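PDB 3ZXL: HIAXHD3 from Humicola insolens, which hydrolyses terminal alpha-L-arabinofuranoside linkages, probably removing arabinofuranosyl side chains from xylan, and was engineered to act as an endo-xylanase as well. Local coordinates for residues Ala192-Tyr197 and Ile205-Pro210. Numbering follows the deposited sequence.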
ATOM      1  N   ALA A 192       8.595   2.895  18.089  1.00 13.98           N
ATOM      2  CA  ALA A 192       8.846   3.301  16.725  1.00 17.50           C
ATOM      3  C   ALA A 192       7.530   3.862  16.168  1.00 18.07           C
ATOM      4  O   ALA A 192       6.537   3.972  16.878  1.00 14.77           O
ATOM      5  CB  ALA A 192       9.301   2.065  15.897  1.00 18.80           C
ATOM      6  N   GLY A 193       7.489   4.158  14.887  1.00 12.49           N
ATOM      7  CA  GLY A 193       6.202   4.472  14.277  1.00 14.17           C
ATOM      8  C   GLY A 193       5.629   5.858  14.645  1.00 11.19           C
ATOM      9  O   GLY A 193       4.412   6.042  14.619  1.00 14.25           O
ATOM     10  N   ALA A 194       6.490   6.822  14.935  1.00 11.06           N
ATOM     11  CA  ALA A 194       6.031   8.174  15.380  1.00 15.40           C
ATOM     12  C   ALA A 194       5.026   8.884  14.429  1.00 18.77           C
ATOM     13  O   ALA A 194       5.242   8.939  13.212  1.00 13.58           O
ATOM     14  CB  ALA A 194       7.208   9.093  15.644  1.00 10.63           C
ATOM     15  N   ARG A 195       3.930   9.382  15.014  1.00 11.18           N
ATOM     16  CA  ARG A 195       3.034  10.390  14.421  1.00  8.47           C
ATOM     17  C   ARG A 195       3.014  11.567  15.418  1.00 12.84           C
ATOM     18  O   ARG A 195       3.001  11.317  16.617  1.00 14.59           O
ATOM     19  CB  ARG A 195       1.632   9.776  14.251  1.00 12.03           C
ATOM     20  CG  ARG A 195       1.702   8.485  13.321  1.00 19.87           C
ATOM     21  CD  ARG A 195       1.595   8.920  11.946  1.00 34.96           C
ATOM     22  NE  ARG A 195       1.782   7.918  10.879  1.00 28.10           N
ATOM     23  CZ  ARG A 195       2.862   7.882  10.120  1.00 24.99           C
ATOM     24  NH1 ARG A 195       3.883   8.694  10.411  1.00 12.03           N
ATOM     25  NH2 ARG A 195       2.920   7.031   9.107  1.00 19.70           N
ATOM     26  N   MET A 196       3.005  12.822  14.950  1.00  7.96           N
ATOM     27  CA  MET A 196       3.213  13.952  15.877  1.00 11.84           C
ATOM     28  C   MET A 196       2.119  14.958  15.702  1.00 10.76           C
ATOM     29  O   MET A 196       1.644  15.143  14.555  1.00 11.22           O
ATOM     30  CB  MET A 196       4.569  14.623  15.602  1.00  9.83           C
ATOM     31  CG  MET A 196       4.904  15.718  16.661  1.00 10.66           C
ATOM     32  SD  MET A 196       6.562  16.389  16.366  1.00 14.51           S
ATOM     33  CE  MET A 196       6.719  17.405  17.819  1.00 13.97           C
ATOM     34  N   TYR A 197       1.643  15.540  16.803  1.00  9.37           N
ATOM     35  CA  TYR A 197       0.371  16.312  16.763  1.00  9.15           C
ATOM     36  C   TYR A 197       0.515  17.543  17.665  1.00 13.71           C
ATOM     37  O   TYR A 197       1.242  17.486  18.673  1.00  9.23           O
ATOM     38  CB  TYR A 197      -0.827  15.476  17.296  1.00  9.77           C
ATOM     39  CG  TYR A 197      -1.075  14.203  16.513  1.00 10.83           C
ATOM     40  CD1 TYR A 197      -1.757  14.229  15.303  1.00 10.53           C
ATOM     41  CD2 TYR A 197      -0.561  12.988  16.966  1.00 11.92           C
ATOM     42  CE1 TYR A 197      -1.956  13.050  14.560  1.00 11.06           C
ATOM     43  CE2 TYR A 197      -0.737  11.824  16.247  1.00 10.64           C
ATOM     44  CZ  TYR A 197      -1.423  11.873  15.018  1.00  7.17           C
ATOM     45  OH  TYR A 197      -1.575  10.670  14.313  1.00 11.41           O
ATOM     46  N   ILE A 205       2.907  12.671  20.678  1.00  9.02           N
ATOM     47  CA  ILE A 205       3.450  11.781  19.674  1.00  8.43           C
ATOM     48  C   ILE A 205       2.873  10.401  19.929  1.00 13.59           C
ATOM     49  O   ILE A 205       2.836   9.919  21.054  1.00 13.52           O
ATOM     50  CB  ILE A 205       4.981  11.701  19.796  1.00 13.17           C
ATOM     51  CG1 ILE A 205       5.549  13.090  19.586  1.00  9.02           C
ATOM     52  CG2 ILE A 205       5.565  10.627  18.777  1.00 11.89           C
ATOM     53  CD1 ILE A 205       7.184  13.199  19.907  1.00  8.79           C
ATOM     54  N   LEU A 206       2.347   9.786  18.899  1.00 13.04           N
ATOM     55  CA  LEU A 206       1.844   8.406  19.033  1.00 19.35           C
ATOM     56  C   LEU A 206       2.993   7.485  18.638  1.00 13.90           C
ATOM     57  O   LEU A 206       3.609   7.723  17.594  1.00 10.63           O
ATOM     58  CB  LEU A 206       0.703   8.185  18.076  1.00 12.47           C
ATOM     59  CG  LEU A 206      -0.624   7.856  18.753  1.00 21.68           C
ATOM     60  CD1 LEU A 206      -1.099   9.035  19.606  1.00 16.76           C
ATOM     61  CD2 LEU A 206      -1.641   7.451  17.697  1.00 24.33           C
ATOM     62  N   VAL A 207       3.304   6.466  19.437  1.00 14.49           N
ATOM     63  CA  VAL A 207       4.322   5.488  19.027  1.00 13.02           C
ATOM     64  C   VAL A 207       3.806   4.072  19.225  1.00 10.48           C
ATOM     65  O   VAL A 207       2.941   3.831  20.070  1.00 11.96           O
ATOM     66  CB  VAL A 207       5.677   5.652  19.796  1.00 13.54           C
ATOM     67  CG1 VAL A 207       6.300   7.039  19.473  1.00 19.67           C
ATOM     68  CG2 VAL A 207       5.484   5.434  21.326  1.00 12.79           C
ATOM     69  N   THR A 208       4.295   3.156  18.410  1.00 11.46           N
ATOM     70  CA  THR A 208       3.915   1.741  18.582  1.00 12.03           C
ATOM     71  C   THR A 208       5.017   1.006  19.377  1.00 21.28           C
ATOM     72  O   THR A 208       6.206   1.324  19.248  1.00 17.97           O
ATOM     73  CB  THR A 208       3.684   1.094  17.197  1.00 19.91           C
ATOM     74  OG1 THR A 208       3.240  -0.260  17.361  1.00 29.27           O
ATOM     75  CG2 THR A 208       4.928   1.093  16.399  1.00 21.07           C
ATOM     76  N   ARG A 209       4.598   0.083  20.247  1.00 18.93           N
ATOM     77  CA  ARG A 209       5.489  -0.921  20.860  1.00 27.77           C
ATOM     78  C   ARG A 209       5.236  -2.185  20.059  1.00 29.26           C
ATOM     79  O   ARG A 209       4.257  -2.860  20.324  1.00 31.22           O
ATOM     80  CB  ARG A 209       5.096  -1.179  22.330  1.00 34.42           C
ATOM     81  CG  ARG A 209       6.168  -1.920  23.183  1.00 42.00           C
ATOM     82  CD  ARG A 209       6.241  -3.485  22.986  1.00 50.24           C
ATOM     83  NE  ARG A 209       5.072  -4.302  23.385  1.00 44.29           N
ATOM     84  CZ  ARG A 209       4.253  -4.065  24.412  1.00 59.37           C
ATOM     85  NH1 ARG A 209       4.423  -3.022  25.200  1.00 62.41           N
ATOM     86  NH2 ARG A 209       3.235  -4.881  24.664  1.00 52.75           N
ATOM     87  N   PRO A 210       6.076  -2.496  19.047  1.00 26.21           N
ATOM     88  CA  PRO A 210       5.726  -3.570  18.092  1.00 36.95           C
ATOM     89  C   PRO A 210       5.497  -4.955  18.738  1.00 41.03           C
ATOM     90  O   PRO A 210       6.160  -5.290  19.710  1.00 37.63           O
ATOM     91  CB  PRO A 210       6.939  -3.631  17.156  1.00 29.46           C
ATOM     92  CG  PRO A 210       7.571  -2.287  17.256  1.00 30.53           C
ATOM     93  CD  PRO A 210       7.328  -1.811  18.676  1.00 21.87           C
TER
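A192 and T208 pair through two backbone hydrogen bonds, A192 N to T208 O (3.1 Å) and T208 N to A192 O (2.8 Å). R195 and L206 repeat the exchange, R195 N to L206 O (3.1 Å) and L206 N to R195 O (2.8 Å); the N-to-C directions of the two short segments differ by 166°, close to antiparallel. Between the two pairs segment 192-197 spends one residue more than its partner, a beta bulge. G193 sits in it with positive phi (74°), which glycine adopts readily, and its CA passes T208 CG2. A194 CA adds a CA-H...O contact to L206 O (3.3 Å).

On the face of M196 and I205, M196 holds CG anti to its backbone N (chi1 -174°), and its extended chain slants across I205, CG to CG1 4.0 Å. The other branch of I205, CG2, meets A194 CB at 3.9 Å; small A194 and long M196 thus fit the branched isoleucine, and A157 packs against all three. Beside R195, L206 CB lies at the edge of the Y197 ring, nearest CE2, and Y197 OH hydrogen-bonds to I252 N.

The guanidinium of R195 leads away from L206 and donates hydrogen bonds to the carbonyl oxygens of L20, D19 and S86, its several N-H groups suiting this buried place. T208 rests CG2 against A192 O and hydrogen-bonds to A213 O through OG1. D143 OD2 accepts from G193 N, and the side chain of A192 lies about 6 Å from a bound bis-tris propane. This bulged beta hairpin, followed by strand 213-219, which pairs with 202-209, opens one blade of the five-bladed beta-propeller characteristic of family GH43.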